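Long-range contact in putative endo-1,4-beta-xylanase (Bacteroides thetaiotaomicron VPI-5482, PDB 5MSX), which probably hydrolyses O-glycosidic bonds as a calcium-binding family 43 glycoside hydrolase, consistent with arabinofuranosidase action on plant pectin: residues 20-32 against 351-365. Sequence-based numbering, arbitrary orientation.
Sequences QHNNPFGNALIPD and EYFVPSFAVDGANGS. With CA (calcium ion), chain T.
The carbonyl oxygen of G26 accepts two N-H groups, one from each segment: G364 N across the contact at 3.0 Å, in a weak, bent bond, and N23 ND2 from its own segment at 3.1 Å. N23 suits this place because, with CG anti to its own backbone N (chi1 173°), its amide bonds twice within the 23-26 type I turn, OD1 taking F25 N from above its carbonyl plane (Asx turn) and ND2 giving to G26 O. Its flat amide also lies against S365 CB. With an alanine here, F25 N and G26 O would probably lose these side-chain partners and the turn be freer to shift against S365. Glycine suits position 364, since a CB on this backbone would collide with the carbonyl oxygens of F25 and G26. Beyond it, N363 N gives N27 OD1 a nearly straight bond of 2.8 Å (177°), and N363 ND2 reaches A28 O at 3.2 Å from above the carbonyl plane. At the other end V354 CG1 sits over the H21 ring, 3.8 Å from its centroid, a CH-pi contact, while the ring's edge points to the face of Y352, planes 60° apart. The F357 ring, sandwiched between V354 CG2 and S365 CB, turns its edge to H21 O. Calcium, held by F357 O, D360 OD1, A362 O and both S365 oxygens, with W454 O and E455 OE2 completing the site, is likely to fix the 357-365 loop, so that N-H groups of the F5/8 type C region meet carbonyls of the family 43 region, tying the two together.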
ATOM      1  N   GLN C  20       6.136  45.852 -33.420  1.00 59.10           N
ATOM      2  CA  GLN C  20       6.279  45.395 -32.009  1.00 53.28           C
ATOM      3  C   GLN C  20       5.536  46.318 -31.023  1.00 56.46           C
ATOM      4  O   GLN C  20       5.453  47.537 -31.225  1.00 60.20           O
ATOM      5  CB  GLN C  20       7.761  45.293 -31.641  1.00 52.88           C
ATOM      6  N   HIS C  21       4.927  45.700 -30.008  1.00 49.79           N
ATOM      7  CA  HIS C  21       4.563  46.339 -28.738  1.00 43.61           C
ATOM      8  C   HIS C  21       5.251  45.493 -27.666  1.00 37.35           C
ATOM      9  O   HIS C  21       5.390  44.288 -27.835  1.00 32.09           O
ATOM     10  CB  HIS C  21       3.059  46.277 -28.472  1.00 46.09           C
ATOM     11  CG  HIS C  21       2.237  47.228 -29.285  1.00 48.24           C
ATOM     12  ND1 HIS C  21       1.581  48.308 -28.723  1.00 47.39           N
ATOM     13  CD2 HIS C  21       1.915  47.230 -30.602  1.00 44.38           C
ATOM     14  CE1 HIS C  21       0.903  48.942 -29.663  1.00 47.74           C
ATOM     15  NE2 HIS C  21       1.098  48.313 -30.812  1.00 46.53           N
ATOM     16  N   ASN C  22       5.656  46.114 -26.568  1.00 32.78           N
ATOM     17  CA  ASN C  22       6.401  45.416 -25.523  1.00 30.54           C
ATOM     18  C   ASN C  22       5.503  44.388 -24.761  1.00 27.10           C
ATOM     19  O   ASN C  22       4.341  44.668 -24.388  1.00 25.86           O
ATOM     20  CB  ASN C  22       7.069  46.423 -24.577  1.00 32.20           C
ATOM     21  CG  ASN C  22       7.985  45.758 -23.544  1.00 33.39           C
ATOM     22  OD1 ASN C  22       9.030  45.223 -23.881  1.00 34.88           O
ATOM     23  ND2 ASN C  22       7.585  45.801 -22.274  1.00 35.42           N
ATOM     24  N   ASN C  23       6.065  43.189 -24.603  1.00 23.77           N
ATOM     25  CA  ASN C  23       5.520  42.102 -23.789  1.00 22.34           C
ATOM     26  C   ASN C  23       6.421  41.861 -22.564  1.00 22.35           C
ATOM     27  O   ASN C  23       7.425  41.136 -22.669  1.00 20.10           O
ATOM     28  CB  ASN C  23       5.453  40.811 -24.594  1.00 21.16           C
ATOM     29  CG  ASN C  23       5.052  39.610 -23.737  1.00 19.90           C
ATOM     30  OD1 ASN C  23       4.423  39.759 -22.684  1.00 16.90           O
ATOM     31  ND2 ASN C  23       5.379  38.420 -24.211  1.00 20.00           N
ATOM     32  N   PRO C  24       6.053  42.440 -21.400  1.00 21.31           N
ATOM     33  CA  PRO C  24       6.943  42.274 -20.237  1.00 22.35           C
ATOM     34  C   PRO C  24       6.856  40.889 -19.549  1.00 20.70           C
ATOM     35  O   PRO C  24       7.627  40.629 -18.630  1.00 18.71           O
ATOM     36  CB  PRO C  24       6.523  43.411 -19.275  1.00 23.01           C
ATOM     37  CG  PRO C  24       5.222  43.953 -19.777  1.00 23.27           C
ATOM     38  CD  PRO C  24       4.928  43.359 -21.139  1.00 23.02           C
ATOM     39  N   PHE C  25       5.937  40.033 -19.999  1.00 19.69           N
ATOM     40  CA  PHE C  25       5.729  38.706 -19.423  1.00 19.55           C
ATOM     41  C   PHE C  25       6.273  37.542 -20.246  1.00 18.97           C
ATOM     42  O   PHE C  25       6.128  36.373 -19.835  1.00 19.44           O
ATOM     43  CB  PHE C  25       4.248  38.531 -19.137  1.00 19.75           C
ATOM     44  CG  PHE C  25       3.678  39.685 -18.402  1.00 20.49           C
ATOM     45  CD1 PHE C  25       4.068  39.936 -17.096  1.00 21.23           C
ATOM     46  CD2 PHE C  25       2.843  40.584 -19.033  1.00 21.23           C
ATOM     47  CE1 PHE C  25       3.597  41.044 -16.419  1.00 20.78           C
ATOM     48  CE2 PHE C  25       2.379  41.693 -18.364  1.00 21.36           C
ATOM     49  CZ  PHE C  25       2.746  41.913 -17.049  1.00 20.91           C
ATOM     50  N   GLY C  26       6.915  37.855 -21.372  1.00 18.36           N
ATOM     51  CA  GLY C  26       7.710  36.897 -22.139  1.00 18.47           C
ATOM     52  C   GLY C  26       6.979  35.622 -22.491  1.00 18.62           C
ATOM     53  O   GLY C  26       5.799  35.678 -22.843  1.00 18.33           O
ATOM     54  N   ASN C  27       7.649  34.483 -22.369  1.00 18.42           N
ATOM     55  CA  ASN C  27       7.035  33.206 -22.742  1.00 20.63           C
ATOM     56  C   ASN C  27       6.814  32.285 -21.535  1.00 20.88           C
ATOM     57  O   ASN C  27       7.650  31.442 -21.212  1.00 21.85           O
ATOM     58  CB  ASN C  27       7.819  32.502 -23.859  1.00 21.97           C
ATOM     59  CG  ASN C  27       6.970  31.428 -24.596  1.00 25.61           C
ATOM     60  OD1 ASN C  27       5.734  31.313 -24.434  1.00 21.34           O
ATOM     61  ND2 ASN C  27       7.647  30.615 -25.393  1.00 28.47           N
ATOM     62  N   ALA C  28       5.680  32.469 -20.869  1.00 20.06           N
ATOM     63  CA  ALA C  28       5.298  31.627 -19.729  1.00 19.40           C
ATOM     64  C   ALA C  28       5.164  30.155 -20.159  1.00 19.59           C
ATOM     65  O   ALA C  28       4.997  29.851 -21.361  1.00 19.08           O
ATOM     66  CB  ALA C  28       3.992  32.136 -19.141  1.00 18.71           C
ATOM     67  N   LEU C  29       5.222  29.238 -19.202  1.00 18.53           N
ATOM     68  CA  LEU C  29       5.133  27.829 -19.534  1.00 19.46           C
ATOM     69  C   LEU C  29       3.748  27.469 -20.115  1.00 19.93           C
ATOM     70  O   LEU C  29       3.655  26.855 -21.166  1.00 18.61           O
ATOM     71  CB  LEU C  29       5.436  26.962 -18.316  1.00 20.05           C
ATOM     72  CG  LEU C  29       5.309  25.449 -18.522  1.00 20.66           C
ATOM     73  CD1 LEU C  29       6.294  24.990 -19.569  1.00 21.79           C
ATOM     74  CD2 LEU C  29       5.457  24.726 -17.207  1.00 20.64           C
ATOM     75  N   ILE C  30       2.707  27.921 -19.434  1.00 21.08           N
ATOM     76  CA  ILE C  30       1.313  27.554 -19.713  1.00 21.66           C
ATOM     77  C   ILE C  30       0.582  28.802 -20.179  1.00 21.57           C
ATOM     78  O   ILE C  30       0.889  29.899 -19.694  1.00 21.49           O
ATOM     79  CB  ILE C  30       0.645  27.033 -18.427  1.00 21.91           C
ATOM     80  CG1 ILE C  30       1.317  25.735 -17.966  1.00 24.60           C
ATOM     81  CG2 ILE C  30      -0.858  26.816 -18.581  1.00 22.17           C
ATOM     82  CD1 ILE C  30       1.257  24.595 -18.947  1.00 24.22           C
ATOM     83  N   PRO C  31      -0.383  28.651 -21.121  1.00 21.56           N
ATOM     84  CA  PRO C  31      -1.223  29.798 -21.580  1.00 20.72           C
ATOM     85  C   PRO C  31      -2.427  30.006 -20.674  1.00 19.66           C
ATOM     86  O   PRO C  31      -3.570  29.814 -21.059  1.00 19.53           O
ATOM     87  CB  PRO C  31      -1.627  29.400 -23.004  1.00 21.24           C
ATOM     88  CG  PRO C  31      -1.570  27.916 -23.009  1.00 21.57           C
ATOM     89  CD  PRO C  31      -0.501  27.495 -22.031  1.00 20.75           C
ATOM     90  N   ASP C  32      -2.129  30.355 -19.443  1.00 18.52           N
ATOM     91  CA  ASP C  32      -3.113  30.687 -18.469  1.00 19.43           C
ATOM     92  C   ASP C  32      -2.329  31.346 -17.334  1.00 20.12           C
ATOM     93  O   ASP C  32      -1.095  31.403 -17.362  1.00 19.16           O
ATOM     94  CB  ASP C  32      -3.860  29.417 -17.998  1.00 20.72           C
ATOM     95  CG  ASP C  32      -5.217  29.713 -17.338  1.00 20.93           C
ATOM     96  OD1 ASP C  32      -5.588  30.903 -17.209  1.00 19.80           O
ATOM     97  OD2 ASP C  32      -5.888  28.750 -16.887  1.00 22.00           O
ATOM     98  N   GLU C 351       0.828  46.336 -19.277  1.00 21.41           N
ATOM     99  CA  GLU C 351       0.431  45.282 -20.201  1.00 22.28           C
ATOM    100  C   GLU C 351      -0.449  45.879 -21.296  1.00 23.70           C
ATOM    101  O   GLU C 351      -1.410  46.594 -20.992  1.00 23.72           O
ATOM    102  CB  GLU C 351      -0.371  44.193 -19.506  1.00 22.26           C
ATOM    103  CG  GLU C 351      -0.611  43.001 -20.438  1.00 22.84           C
ATOM    104  CD  GLU C 351      -1.375  41.826 -19.808  1.00 23.64           C
ATOM    105  OE1 GLU C 351      -1.866  41.927 -18.650  1.00 22.32           O
ATOM    106  OE2 GLU C 351      -1.487  40.761 -20.494  1.00 25.13           O
ATOM    107  N   TYR C 352      -0.138  45.540 -22.541  1.00 24.02           N
ATOM    108  CA  TYR C 352      -0.953  45.906 -23.689  1.00 24.85           C
ATOM    109  C   TYR C 352      -1.710  44.674 -24.141  1.00 25.56           C
ATOM    110  O   TYR C 352      -1.354  43.529 -23.785  1.00 23.87           O
ATOM    111  CB  TYR C 352      -0.070  46.422 -24.829  1.00 26.43           C
ATOM    112  CG  TYR C 352       0.701  47.672 -24.466  1.00 28.64           C
ATOM    113  CD1 TYR C 352       0.111  48.934 -24.593  1.00 30.97           C
ATOM    114  CD2 TYR C 352       2.019  47.602 -23.983  1.00 29.95           C
ATOM    115  CE1 TYR C 352       0.793  50.091 -24.235  1.00 32.03           C
ATOM    116  CE2 TYR C 352       2.716  48.760 -23.624  1.00 31.08           C
ATOM    117  CZ  TYR C 352       2.096  49.997 -23.746  1.00 31.69           C
ATOM    118  OH  TYR C 352       2.763  51.150 -23.408  1.00 35.27           O
ATOM    119  N   PHE C 353      -2.728  44.914 -24.964  1.00 25.59           N
ATOM    120  CA  PHE C 353      -3.735  43.900 -25.288  1.00 24.56           C
ATOM    121  C   PHE C 353      -3.990  43.790 -26.778  1.00 23.84           C
ATOM    122  O   PHE C 353      -5.082  43.386 -27.186  1.00 25.81           O
ATOM    123  CB  PHE C 353      -5.016  44.188 -24.506  1.00 23.68           C
ATOM    124  CG  PHE C 353      -4.829  44.092 -23.030  1.00 24.22           C
ATOM    125  CD1 PHE C 353      -4.527  42.859 -22.433  1.00 23.71           C
ATOM    126  CD2 PHE C 353      -4.909  45.230 -22.215  1.00 23.95           C
ATOM    127  CE1 PHE C 353      -4.334  42.755 -21.059  1.00 22.57           C
ATOM    128  CE2 PHE C 353      -4.716  45.129 -20.830  1.00 23.55           C
ATOM    129  CZ  PHE C 353      -4.421  43.884 -20.254  1.00 23.83           C
ATOM    130  N   VAL C 354      -2.964  44.095 -27.573  1.00 24.94           N
ATOM    131  CA  VAL C 354      -3.098  44.181 -29.019  1.00 25.94           C
ATOM    132  C   VAL C 354      -3.312  42.812 -29.694  1.00 28.61           C
ATOM    133  O   VAL C 354      -2.825  41.800 -29.187  1.00 29.10           O
ATOM    134  CB  VAL C 354      -1.934  44.948 -29.684  1.00 26.45           C
ATOM    135  CG1 VAL C 354      -1.881  46.396 -29.165  1.00 26.86           C
ATOM    136  CG2 VAL C 354      -0.589  44.246 -29.534  1.00 26.86           C
ATOM    137  N   PRO C 355      -4.040  42.776 -30.835  1.00 29.83           N
ATOM    138  CA  PRO C 355      -4.332  41.526 -31.569  1.00 28.17           C
ATOM    139  C   PRO C 355      -3.110  40.687 -31.964  1.00 26.84           C
ATOM    140  O   PRO C 355      -3.175  39.465 -31.929  1.00 26.94           O
ATOM    141  CB  PRO C 355      -5.050  42.028 -32.834  1.00 31.56           C
ATOM    142  CG  PRO C 355      -5.614  43.357 -32.450  1.00 32.33           C
ATOM    143  CD  PRO C 355      -4.560  43.949 -31.562  1.00 31.49           C
ATOM    144  N   SER C 356      -2.009  41.322 -32.355  1.00 26.33           N
ATOM    145  CA  SER C 356      -0.780  40.589 -32.677  1.00 28.75           C
ATOM    146  C   SER C 356      -0.258  39.725 -31.509  1.00 27.89           C
ATOM    147  O   SER C 356       0.480  38.756 -31.738  1.00 31.94           O
ATOM    148  CB  SER C 356       0.307  41.543 -33.161  1.00 29.05           C
ATOM    149  OG  SER C 356       0.597  42.479 -32.132  1.00 35.14           O
ATOM    150  N   PHE C 357      -0.636  40.071 -30.276  1.00 26.36           N
ATOM    151  CA  PHE C 357      -0.354  39.206 -29.109  1.00 26.33           C
ATOM    152  C   PHE C 357      -1.087  37.839 -29.170  1.00 24.95           C
ATOM    153  O   PHE C 357      -0.624  36.883 -28.567  1.00 21.06           O
ATOM    154  CB  PHE C 357      -0.622  39.927 -27.769  1.00 24.25           C
ATOM    155  CG  PHE C 357       0.389  41.026 -27.405  1.00 23.88           C
ATOM    156  CD1 PHE C 357       1.596  41.214 -28.098  1.00 23.33           C
ATOM    157  CD2 PHE C 357       0.139  41.842 -26.291  1.00 24.08           C
ATOM    158  CE1 PHE C 357       2.496  42.196 -27.715  1.00 22.95           C
ATOM    159  CE2 PHE C 357       1.045  42.823 -25.902  1.00 23.54           C
ATOM    160  CZ  PHE C 357       2.219  43.002 -26.612  1.00 23.14           C
ATOM    161  N   ALA C 358      -2.213  37.741 -29.884  1.00 24.90           N
ATOM    162  CA  ALA C 358      -2.864  36.424 -30.115  1.00 24.15           C
ATOM    163  C   ALA C 358      -2.007  35.415 -30.922  1.00 24.01           C
ATOM    164  O   ALA C 358      -2.220  34.197 -30.813  1.00 24.42           O
ATOM    165  CB  ALA C 358      -4.212  36.615 -30.774  1.00 24.54           C
ATOM    166  N   VAL C 359      -1.050  35.903 -31.728  1.00 24.90           N
ATOM    167  CA  VAL C 359      -0.304  35.040 -32.688  1.00 27.25           C
ATOM    168  C   VAL C 359       1.202  35.227 -32.664  1.00 27.75           C
ATOM    169  O   VAL C 359       1.880  34.899 -33.642  1.00 29.82           O
ATOM    170  CB  VAL C 359      -0.799  35.258 -34.139  1.00 27.46           C
ATOM    171  CG1 VAL C 359      -2.292  34.972 -34.224  1.00 28.57           C
ATOM    172  CG2 VAL C 359      -0.502  36.677 -34.628  1.00 29.04           C
ATOM    173  N   ASP C 360       1.732  35.761 -31.563  1.00 25.57           N
ATOM    174  CA  ASP C 360       3.165  35.996 -31.442  1.00 24.85           C
ATOM    175  C   ASP C 360       3.978  34.792 -30.965  1.00 24.65           C
ATOM    176  O   ASP C 360       5.202  34.862 -30.965  1.00 27.70           O
ATOM    177  CB  ASP C 360       3.461  37.226 -30.553  1.00 24.22           C
ATOM    178  CG  ASP C 360       2.913  37.104 -29.120  1.00 26.61           C
ATOM    179  OD1 ASP C 360       2.193  36.125 -28.760  1.00 25.79           O
ATOM    180  OD2 ASP C 360       3.146  38.050 -28.335  1.00 28.84           O
ATOM    181  N   GLY C 361       3.345  33.696 -30.572  1.00 24.70           N
ATOM    182  CA  GLY C 361       4.095  32.550 -30.006  1.00 26.09           C
ATOM    183  C   GLY C 361       4.591  32.740 -28.547  1.00 26.08           C
ATOM    184  O   GLY C 361       5.398  31.955 -28.074  1.00 25.59           O
ATOM    185  N   ALA C 362       4.095  33.750 -27.828  1.00 23.72           N
ATOM    186  CA  ALA C 362       4.443  33.936 -26.396  1.00 22.10           C
ATOM    187  C   ALA C 362       3.221  33.722 -25.510  1.00 21.18           C
ATOM    188  O   ALA C 362       2.191  34.359 -25.686  1.00 22.08           O
ATOM    189  CB  ALA C 362       5.018  35.321 -26.188  1.00 22.71           C
ATOM    190  N   ASN C 363       3.328  32.820 -24.546  1.00 19.87           N
ATOM    191  CA  ASN C 363       2.251  32.571 -23.594  1.00 18.87           C
ATOM    192  C   ASN C 363       2.070  33.649 -22.534  1.00 17.69           C
ATOM    193  O   ASN C 363       1.090  33.590 -21.798  1.00 17.86           O
ATOM    194  CB  ASN C 363       2.462  31.241 -22.890  1.00 19.62           C
ATOM    195  CG  ASN C 363       2.268  30.059 -23.808  1.00 20.60           C
ATOM    196  OD1 ASN C 363       1.651  30.176 -24.832  1.00 21.41           O
ATOM    197  ND2 ASN C 363       2.788  28.908 -23.422  1.00 21.02           N
ATOM    198  N   GLY C 364       3.002  34.597 -22.437  1.00 16.77           N
ATOM    199  CA  GLY C 364       2.867  35.733 -21.549  1.00 17.27           C
ATOM    200  C   GLY C 364       2.046  36.883 -22.096  1.00 18.10           C
ATOM    201  O   GLY C 364       1.683  37.776 -21.343  1.00 17.07           O
ATOM    202  N   SER C 365       1.753  36.870 -23.403  1.00 18.60           N
ATOM    203  CA  SER C 365       0.970  37.934 -24.009  1.00 19.92           C
ATOM    204  C   SER C 365      -0.381  37.468 -24.543  1.00 20.89           C
ATOM    205  O   SER C 365      -0.534  36.320 -24.988  1.00 19.47           O
ATOM    206  CB  SER C 365       1.755  38.552 -25.136  1.00 20.84           C
ATOM    207  OG  SER C 365       1.972  37.639 -26.186  1.00 21.07           O
TER
HETATM  208 CA    CA T 502       0.575  35.614 -27.026  1.00 34.83          CA
HETATM  209  O   HOH W   1       2.208  44.062 -22.975  1.00 22.37           O